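Local coordinates for extracellular invertase (Aspergillus kawachii, PDB 5XH8), which splits the beta-fructofuranosidic bond of sucrose and, with high transfructosylation activity, probably passes fructose on to sucrose to make fructooligosaccharides such as 1-kestose, at residues A[58-63]-A[82-87]; A[96-101]-A[116-121]. One frame throughout, in Å; residues are numbered along the deposited sequence.

Interaction 1 (A[58-63]-A[82-87]); sequences FLHDGS and GNQVIV. With ACT (acetate ion), chain I.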
ATOM      1  N   PHE A  58     -19.747 -10.745  11.399  1.00 18.89           N
ATOM      2  CA  PHE A  58     -20.205 -11.054  10.037  1.00 19.81           C
ATOM      3  C   PHE A  58     -20.267  -9.782   9.202  1.00 19.19           C
ATOM      4  O   PHE A  58     -20.546  -8.707   9.724  1.00 20.05           O
ATOM      5  CB  PHE A  58     -21.572 -11.776  10.031  1.00 19.81           C
ATOM      6  CG  PHE A  58     -22.560 -11.198  10.994  1.00 20.29           C
ATOM      7  CD1 PHE A  58     -23.301 -10.078  10.657  1.00 21.33           C
ATOM      8  CD2 PHE A  58     -22.722 -11.750  12.249  1.00 20.40           C
ATOM      9  CE1 PHE A  58     -24.192  -9.516  11.571  1.00 22.79           C
ATOM     10  CE2 PHE A  58     -23.609 -11.209  13.156  1.00 20.92           C
ATOM     11  CZ  PHE A  58     -24.343 -10.081  12.827  1.00 21.63           C
ATOM     12  N   LEU A  59     -19.990  -9.913   7.907  1.00 19.85           N
ATOM     13  CA  LEU A  59     -20.235  -8.822   6.955  1.00 20.55           C
ATOM     14  C   LEU A  59     -21.717  -8.475   6.979  1.00 19.81           C
ATOM     15  O   LEU A  59     -22.556  -9.357   7.144  1.00 19.22           O
ATOM     16  CB  LEU A  59     -19.825  -9.225   5.541  1.00 22.89           C
ATOM     17  CG  LEU A  59     -18.344  -9.565   5.304  1.00 23.56           C
ATOM     18  CD1 LEU A  59     -18.069  -9.602   3.822  1.00 23.49           C
ATOM     19  CD2 LEU A  59     -17.419  -8.574   5.995  1.00 25.25           C
ATOM     20  N   HIS A  60     -22.026  -7.181   6.885  1.00 20.50           N
ATOM     21  CA  HIS A  60     -23.395  -6.688   7.029  1.00 20.38           C
ATOM     22  C   HIS A  60     -23.621  -5.580   6.000  1.00 21.20           C
ATOM     23  O   HIS A  60     -22.890  -4.577   5.957  1.00 19.77           O
ATOM     24  CB  HIS A  60     -23.647  -6.198   8.459  1.00 20.95           C
ATOM     25  CG  HIS A  60     -25.041  -5.733   8.719  1.00 21.62           C
ATOM     26  ND1 HIS A  60     -26.148  -6.337   8.151  1.00 21.61           N
ATOM     27  CD2 HIS A  60     -25.518  -4.757   9.527  1.00 21.02           C
ATOM     28  CE1 HIS A  60     -27.240  -5.757   8.605  1.00 20.95           C
ATOM     29  NE2 HIS A  60     -26.893  -4.793   9.433  1.00 21.18           N
ATOM     30  N   ASP A  61     -24.591  -5.822   5.120  1.00 22.34           N
ATOM     31  CA  ASP A  61     -25.042  -4.859   4.104  1.00 22.10           C
ATOM     32  C   ASP A  61     -23.939  -4.387   3.166  1.00 22.97           C
ATOM     33  O   ASP A  61     -23.979  -3.275   2.652  1.00 23.09           O
ATOM     34  CB  ASP A  61     -25.745  -3.690   4.789  1.00 23.10           C
ATOM     35  CG  ASP A  61     -27.132  -4.087   5.323  1.00 23.85           C
ATOM     36  OD1 ASP A  61     -27.809  -4.882   4.649  1.00 22.89           O
ATOM     37  OD2 ASP A  61     -27.537  -3.620   6.402  1.00 24.24           O
ATOM     38  N   GLY A  62     -22.934  -5.223   2.957  1.00 21.41           N
ATOM     39  CA  GLY A  62     -21.812  -4.831   2.097  1.00 23.43           C
ATOM     40  C   GLY A  62     -21.038  -3.621   2.577  1.00 22.63           C
ATOM     41  O   GLY A  62     -20.366  -2.974   1.777  1.00 23.25           O
ATOM     42  N   SER A  63     -21.116  -3.319   3.874  1.00 21.70           N
ATOM     43  CA  SER A  63     -20.525  -2.093   4.392  1.00 23.60           C
ATOM     44  C   SER A  63     -19.851  -2.309   5.725  1.00 21.95           C
ATOM     45  O   SER A  63     -20.022  -1.520   6.640  1.00 23.04           O
ATOM     46  CB  SER A  63     -21.614  -1.007   4.547  1.00 25.91           C
ATOM     47  OG  SER A  63     -22.414  -0.973   3.390  1.00 31.77           O
ATOM     48  N   GLY A  82     -26.676  -3.691  16.196  1.00 27.01           N
ATOM     49  CA  GLY A  82     -26.448  -4.303  14.922  1.00 25.07           C
ATOM     50  C   GLY A  82     -25.617  -3.490  13.969  1.00 22.86           C
ATOM     51  O   GLY A  82     -25.207  -4.027  12.967  1.00 23.73           O
ATOM     52  N   ASN A  83     -25.365  -2.220  14.274  1.00 23.13           N
ATOM     53  CA  ASN A  83     -24.540  -1.355  13.432  1.00 25.14           C
ATOM     54  C   ASN A  83     -23.072  -1.808  13.482  1.00 23.92           C
ATOM     55  O   ASN A  83     -22.603  -2.347  14.493  1.00 21.70           O
ATOM     56  CB  ASN A  83     -24.657   0.119  13.835  1.00 27.56           C
ATOM     57  CG  ASN A  83     -26.078   0.650  13.692  1.00 31.12           C
ATOM     58  OD1 ASN A  83     -26.647   1.203  14.626  1.00 37.55           O
ATOM     59  ND2 ASN A  83     -26.667   0.433  12.558  1.00 32.17           N
ATOM     60  N   GLN A  84     -22.390  -1.601  12.359  1.00 21.75           N
ATOM     61  CA  GLN A  84     -21.101  -2.223  12.093  1.00 20.89           C
ATOM     62  C   GLN A  84     -20.053  -1.709  13.094  1.00 21.00           C
ATOM     63  O   GLN A  84     -20.103  -0.549  13.520  1.00 19.48           O
ATOM     64  CB  GLN A  84     -20.663  -1.944  10.649  1.00 21.27           C
ATOM     65  CG  GLN A  84     -21.440  -2.712   9.571  1.00 20.14           C
ATOM     66  CD  GLN A  84     -22.716  -2.025   9.092  1.00 20.53           C
ATOM     67  OE1 GLN A  84     -23.262  -1.192   9.782  1.00 20.13           O
ATOM     68  NE2 GLN A  84     -23.215  -2.414   7.906  1.00 20.81           N
ATOM     69  N   VAL A  85     -19.143  -2.590  13.486  1.00 20.94           N
ATOM     70  CA  VAL A  85     -18.032  -2.239  14.381  1.00 21.59           C
ATOM     71  C   VAL A  85     -16.850  -1.636  13.618  1.00 20.64           C
ATOM     72  O   VAL A  85     -15.903  -1.109  14.227  1.00 20.77           O
ATOM     73  CB  VAL A  85     -17.594  -3.463  15.228  1.00 21.81           C
ATOM     74  CG1 VAL A  85     -18.806  -4.082  15.891  1.00 23.01           C
ATOM     75  CG2 VAL A  85     -16.862  -4.527  14.395  1.00 22.05           C
ATOM     76  N   ILE A  86     -16.862  -1.809  12.305  1.00 18.57           N
ATOM     77  CA  ILE A  86     -15.873  -1.217  11.412  1.00 19.22           C
ATOM     78  C   ILE A  86     -16.527  -1.070  10.033  1.00 18.87           C
ATOM     79  O   ILE A  86     -17.244  -1.972   9.605  1.00 17.71           O
ATOM     80  CB  ILE A  86     -14.550  -2.035  11.359  1.00 19.29           C
ATOM     81  CG1 ILE A  86     -13.476  -1.327  10.526  1.00 20.27           C
ATOM     82  CG2 ILE A  86     -14.766  -3.470  10.881  1.00 19.78           C
ATOM     83  CD1 ILE A  86     -12.100  -1.987  10.636  1.00 20.80           C
ATOM     84  N   VAL A  87     -16.254   0.055   9.362  1.00 19.34           N
ATOM     85  CA  VAL A  87     -16.848   0.378   8.082  1.00 19.49           C
ATOM     86  C   VAL A  87     -15.763   0.822   7.120  1.00 19.91           C
ATOM     87  O   VAL A  87     -14.721   1.303   7.555  1.00 19.21           O
ATOM     88  CB  VAL A  87     -17.945   1.484   8.204  1.00 21.50           C
ATOM     89  CG1 VAL A  87     -19.151   0.977   8.998  1.00 22.99           C
ATOM     90  CG2 VAL A  87     -17.421   2.774   8.833  1.00 22.30           C
TER
HETATM   91  C   ACT I 708     -28.855  -2.891  11.452  1.00 45.78           C
HETATM   92  O   ACT I 708     -29.349  -4.043  11.167  1.00 33.16           O
HETATM   93  OXT ACT I 708     -27.891  -2.358  10.817  1.00 48.95           O
HETATM   94  CH3 ACT I 708     -29.357  -2.059  12.586  1.00 45.10           C
HETATM   95  O   HOH W   1     -25.962  -1.703   7.348  1.00 26.14           O
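Gln84 reaches from the loop 82-87 to the turn that ends strand 54-60, and its NE2 donates to the backbone O of His60 at 2.9 Å with an N-H...O angle of 146°. His60 O lies close to the plane of the Gln84 amide, whereas NE2 stands well above the carbonyl plane. From the opposite face of that plane the same oxygen receives Ser63 N, so two donors grip it. Gln84 CG stands beside the backbone N, anti to the carbonyl carbon, which places it 3.5 Å from Ser63 O; the bend at chi2 then carries the amide to His60 O. A water extends the link, donating to Asp61 OD2 and accepting from Gln84 NE2, so that both hydrogens of the amide nitrogen have an acceptor.

The turn is type I', running from His60 to Ser63, with Asp61 and Gly62 both at positive phi; it closes the hairpin of strands 54-60 and 65-70, two strands of the GH32 beta-propeller. Ser63 OG folds back onto Asp61 O, 2.9 Å away, bracing the turn from within.

His60 crosses Gln84 at about a right angle, its ring plane 35° from the amide plane. With CG anti to the backbone N (chi1 -177°), the imidazole extends toward Gly82, and its CD2 comes 3.5 Å from Gly82 O. ND1 is hydrogen-bonded to Gln38 O; at the far edge NE2 donates to acetate OXT at 3.0 Å and more weakly to the other oxygen, the acetate carbon lying in the ring plane. Asp61 OD2 sits over one ring face, offset toward the rim, while its OD1 accepts from Gln38 N. Further along the loop, Val87 CG1 packs against Ser63 O at 3.5 Å.

Interaction 2 (A[96-101]-A[116-121]); sequences AVFDGS and TSVSYL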
ATOM      1  N   ALA A  96     -13.885  -0.832   0.357  1.00 19.92           N
ATOM      2  CA  ALA A  96     -14.585  -1.898   1.070  1.00 20.64           C
ATOM      3  C   ALA A  96     -13.783  -2.457   2.231  1.00 19.80           C
ATOM      4  O   ALA A  96     -12.535  -2.338   2.270  1.00 19.50           O
ATOM      5  CB  ALA A  96     -14.961  -3.022   0.095  1.00 20.98           C
ATOM      6  N   VAL A  97     -14.520  -3.050   3.165  1.00 19.56           N
ATOM      7  CA  VAL A  97     -13.964  -3.835   4.242  1.00 19.98           C
ATOM      8  C   VAL A  97     -14.319  -5.281   3.943  1.00 19.86           C
ATOM      9  O   VAL A  97     -15.510  -5.637   3.882  1.00 19.53           O
ATOM     10  CB  VAL A  97     -14.564  -3.450   5.598  1.00 20.54           C
ATOM     11  CG1 VAL A  97     -14.180  -4.472   6.691  1.00 20.78           C
ATOM     12  CG2 VAL A  97     -14.119  -2.053   5.988  1.00 21.63           C
ATOM     13  N   PHE A  98     -13.292  -6.104   3.758  1.00 19.09           N
ATOM     14  CA  PHE A  98     -13.460  -7.546   3.554  1.00 19.17           C
ATOM     15  C   PHE A  98     -13.166  -8.281   4.874  1.00 19.67           C
ATOM     16  O   PHE A  98     -12.984  -7.656   5.930  1.00 19.31           O
ATOM     17  CB  PHE A  98     -12.575  -8.011   2.383  1.00 19.61           C
ATOM     18  CG  PHE A  98     -13.164  -7.793   0.986  1.00 20.40           C
ATOM     19  CD1 PHE A  98     -14.357  -7.063   0.751  1.00 20.88           C
ATOM     20  CD2 PHE A  98     -12.479  -8.293  -0.116  1.00 19.77           C
ATOM     21  CE1 PHE A  98     -14.824  -6.876  -0.550  1.00 21.94           C
ATOM     22  CE2 PHE A  98     -12.957  -8.102  -1.413  1.00 21.27           C
ATOM     23  CZ  PHE A  98     -14.131  -7.411  -1.631  1.00 21.02           C
ATOM     24  N   ASP A  99     -13.158  -9.607   4.834  1.00 19.85           N
ATOM     25  CA  ASP A  99     -13.077 -10.412   6.041  1.00 20.34           C
ATOM     26  C   ASP A  99     -11.774 -10.166   6.809  1.00 20.29           C
ATOM     27  O   ASP A  99     -10.748  -9.857   6.219  1.00 20.05           O
ATOM     28  CB  ASP A  99     -13.138 -11.919   5.698  1.00 21.57           C
ATOM     29  CG  ASP A  99     -14.486 -12.367   5.138  1.00 23.45           C
ATOM     30  OD1 ASP A  99     -15.503 -11.692   5.422  1.00 25.23           O
ATOM     31  OD2 ASP A  99     -14.515 -13.402   4.424  1.00 23.16           O
ATOM     32  N   GLY A 100     -11.836 -10.369   8.117  1.00 19.36           N
ATOM     33  CA  GLY A 100     -10.667 -10.381   8.964  1.00 20.64           C
ATOM     34  C   GLY A 100     -10.879 -11.300  10.150  1.00 21.85           C
ATOM     35  O   GLY A 100     -12.007 -11.810  10.374  1.00 21.54           O
ATOM     36  N   SER A 101      -9.804 -11.485  10.918  1.00 20.66           N
ATOM     37  CA  SER A 101      -9.844 -12.270  12.125  1.00 20.52           C
ATOM     38  C   SER A 101      -9.123 -11.538  13.252  1.00 21.18           C
ATOM     39  O   SER A 101      -8.368 -10.570  13.016  1.00 17.98           O
ATOM     40  CB  SER A 101      -9.236 -13.661  11.883  1.00 21.60           C
ATOM     41  OG  SER A 101      -7.938 -13.567  11.337  1.00 23.38           O
ATOM     42  N   THR A 116      -8.898  -7.592   5.521  1.00 17.80           N
ATOM     43  CA  THR A 116      -8.616  -7.161   4.160  1.00 18.18           C
ATOM     44  C   THR A 116      -9.266  -5.807   3.896  1.00 18.48           C
ATOM     45  O   THR A 116     -10.496  -5.684   3.853  1.00 19.10           O
ATOM     46  CB  THR A 116      -9.037  -8.181   3.098  1.00 18.48           C
ATOM     47  OG1 THR A 116      -8.318  -9.406   3.303  1.00 20.01           O
ATOM     48  CG2 THR A 116      -8.695  -7.649   1.696  1.00 18.00           C
ATOM     49  N   SER A 117      -8.402  -4.816   3.700  1.00 18.79           N
ATOM     50  CA  SER A 117      -8.757  -3.444   3.366  1.00 19.38           C
ATOM     51  C   SER A 117      -8.740  -3.296   1.828  1.00 19.86           C
ATOM     52  O   SER A 117      -7.733  -3.593   1.198  1.00 19.76           O
ATOM     53  CB  SER A 117      -7.782  -2.489   4.055  1.00 19.23           C
ATOM     54  OG  SER A 117      -6.440  -2.947   4.014  1.00 18.86           O
ATOM     55  N   VAL A 118      -9.873  -2.892   1.242  1.00 19.23           N
ATOM     56  CA  VAL A 118     -10.064  -2.867  -0.206  1.00 19.15           C
ATOM     57  C   VAL A 118     -10.048  -1.422  -0.771  1.00 19.39           C
ATOM     58  O   VAL A 118     -10.771  -0.522  -0.297  1.00 18.86           O
ATOM     59  CB  VAL A 118     -11.346  -3.596  -0.603  1.00 19.51           C
ATOM     60  CG1 VAL A 118     -11.627  -3.504  -2.106  1.00 20.33           C
ATOM     61  CG2 VAL A 118     -11.291  -5.058  -0.162  1.00 20.29           C
ATOM     62  N   SER A 119      -9.191  -1.216  -1.772  1.00 19.23           N
ATOM     63  CA  SER A 119      -9.008   0.084  -2.430  1.00 18.84           C
ATOM     64  C   SER A 119      -9.449   0.157  -3.902  1.00 19.72           C
ATOM     65  O   SER A 119      -9.554   1.264  -4.452  1.00 20.23           O
ATOM     66  CB  SER A 119      -7.552   0.493  -2.331  1.00 18.78           C
ATOM     67  OG  SER A 119      -7.145   0.598  -0.988  1.00 19.14           O
ATOM     68  N   TYR A 120      -9.694  -0.991  -4.535  1.00 20.32           N
ATOM     69  CA  TYR A 120     -10.068  -1.063  -5.964  1.00 22.16           C
ATOM     70  C   TYR A 120     -10.995  -2.240  -6.200  1.00 22.97           C
ATOM     71  O   TYR A 120     -10.765  -3.328  -5.664  1.00 22.10           O
ATOM     72  CB  TYR A 120      -8.841  -1.240  -6.886  1.00 22.06           C
ATOM     73  CG  TYR A 120      -7.918  -0.066  -6.819  1.00 23.00           C
ATOM     74  CD1 TYR A 120      -8.158   1.089  -7.578  1.00 21.79           C
ATOM     75  CD2 TYR A 120      -6.826  -0.074  -5.958  1.00 22.34           C
ATOM     76  CE1 TYR A 120      -7.334   2.198  -7.459  1.00 23.30           C
ATOM     77  CE2 TYR A 120      -6.007   1.045  -5.817  1.00 22.16           C
ATOM     78  CZ  TYR A 120      -6.259   2.171  -6.564  1.00 22.57           C
ATOM     79  OH  TYR A 120      -5.433   3.260  -6.435  1.00 22.84           O
ATOM     80  N   LEU A 121     -12.019  -2.000  -7.010  1.00 22.73           N
ATOM     81  CA  LEU A 121     -12.967  -3.014  -7.462  1.00 24.47           C
ATOM     82  C   LEU A 121     -13.101  -2.850  -9.002  1.00 24.94           C
ATOM     83  O   LEU A 121     -12.835  -1.778  -9.515  1.00 24.66           O
ATOM     84  CB  LEU A 121     -14.322  -2.801  -6.785  1.00 25.10           C
ATOM     85  CG  LEU A 121     -14.462  -3.196  -5.317  1.00 26.36           C
ATOM     86  CD1 LEU A 121     -15.848  -2.808  -4.801  1.00 27.88           C
ATOM     87  CD2 LEU A 121     -14.256  -4.696  -5.127  1.00 27.62           C
TER
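Phe98 and Val118 meet side chain to side chain, while the backbones of strands 96-103 and 112-118 are joined by four hydrogen bonds. Ala96 and Val118 form an antiparallel hydrogen-bonded pair, Ala96 N to Val118 O at 3.2 Å and Val118 N to Ala96 O at 2.9 Å. Phe98 N then donates to Thr116 O at 2.8 Å, but the return bond from Thr116 N goes to Asp99 O at 3.0 Å. Val97 and Ser117 lie between as a non-hydrogen-bonded pair. The short strand axes run at 157° to one another, 4.9 Å apart at closest approach; these hairpin strands are the first two of a four-stranded antiparallel sheet, one blade of the propeller.

Ala96 and Val118 share one face of the sheet, and the apolar contacts centre on Val118 and Phe98. Val118 CG2 stands over the centre of the Phe98 ring, 3.5 Å from its centroid and 13° off the ring normal, a CH-pi contact. The valine torsion explains this: CG1 is anti to the backbone N (chi1 176°), which leaves CG2 beside that nitrogen and directed at the ring. Ala96 CB touches Val118 CB. Separately, Phe98 CB abuts Thr116 CB at 3.6 Å.

Polar ends turn to other strands: Thr116 OG1 bonds to Gln136, Ser117 OG to Thr135. Asp99 N is hydrogen-bonded to a glycerol, probably from the crystallisation liquor, whose nearest atom is about 3 Å from the Phe98 side chain, and Asp99 OD2 lies close to the carboxylates of Asp41 and Asp171, consistent with an active-site pocket. The valine methyl adds a nonpolar contact on one ring face, acting by dispersion and shape, and Arg170 and Glu134 also touch the Phe98 side chain.

Overall arrangement
Interaction 1 closes before interaction 2 opens, so the two follow in series along the chain, their centres 12 Å apart. They belong to different sheets: 58-63 takes in the end of strand 54-60, in a large mixed sheet, and the turn after it, whereas 96-101 and 116-121 form the hairpin that starts the next, four-stranded one. The loop 82-87 lies on the connection between them. Direct packing joins the two contacts, with Val87 C 3.5 Å from Val97 CG2 and Leu59 CG 3.6 Å from Asp99 OD1. Together they mark a junction of successive sheets in the family 32 N-terminal domain, consistent with neighbouring propeller blades.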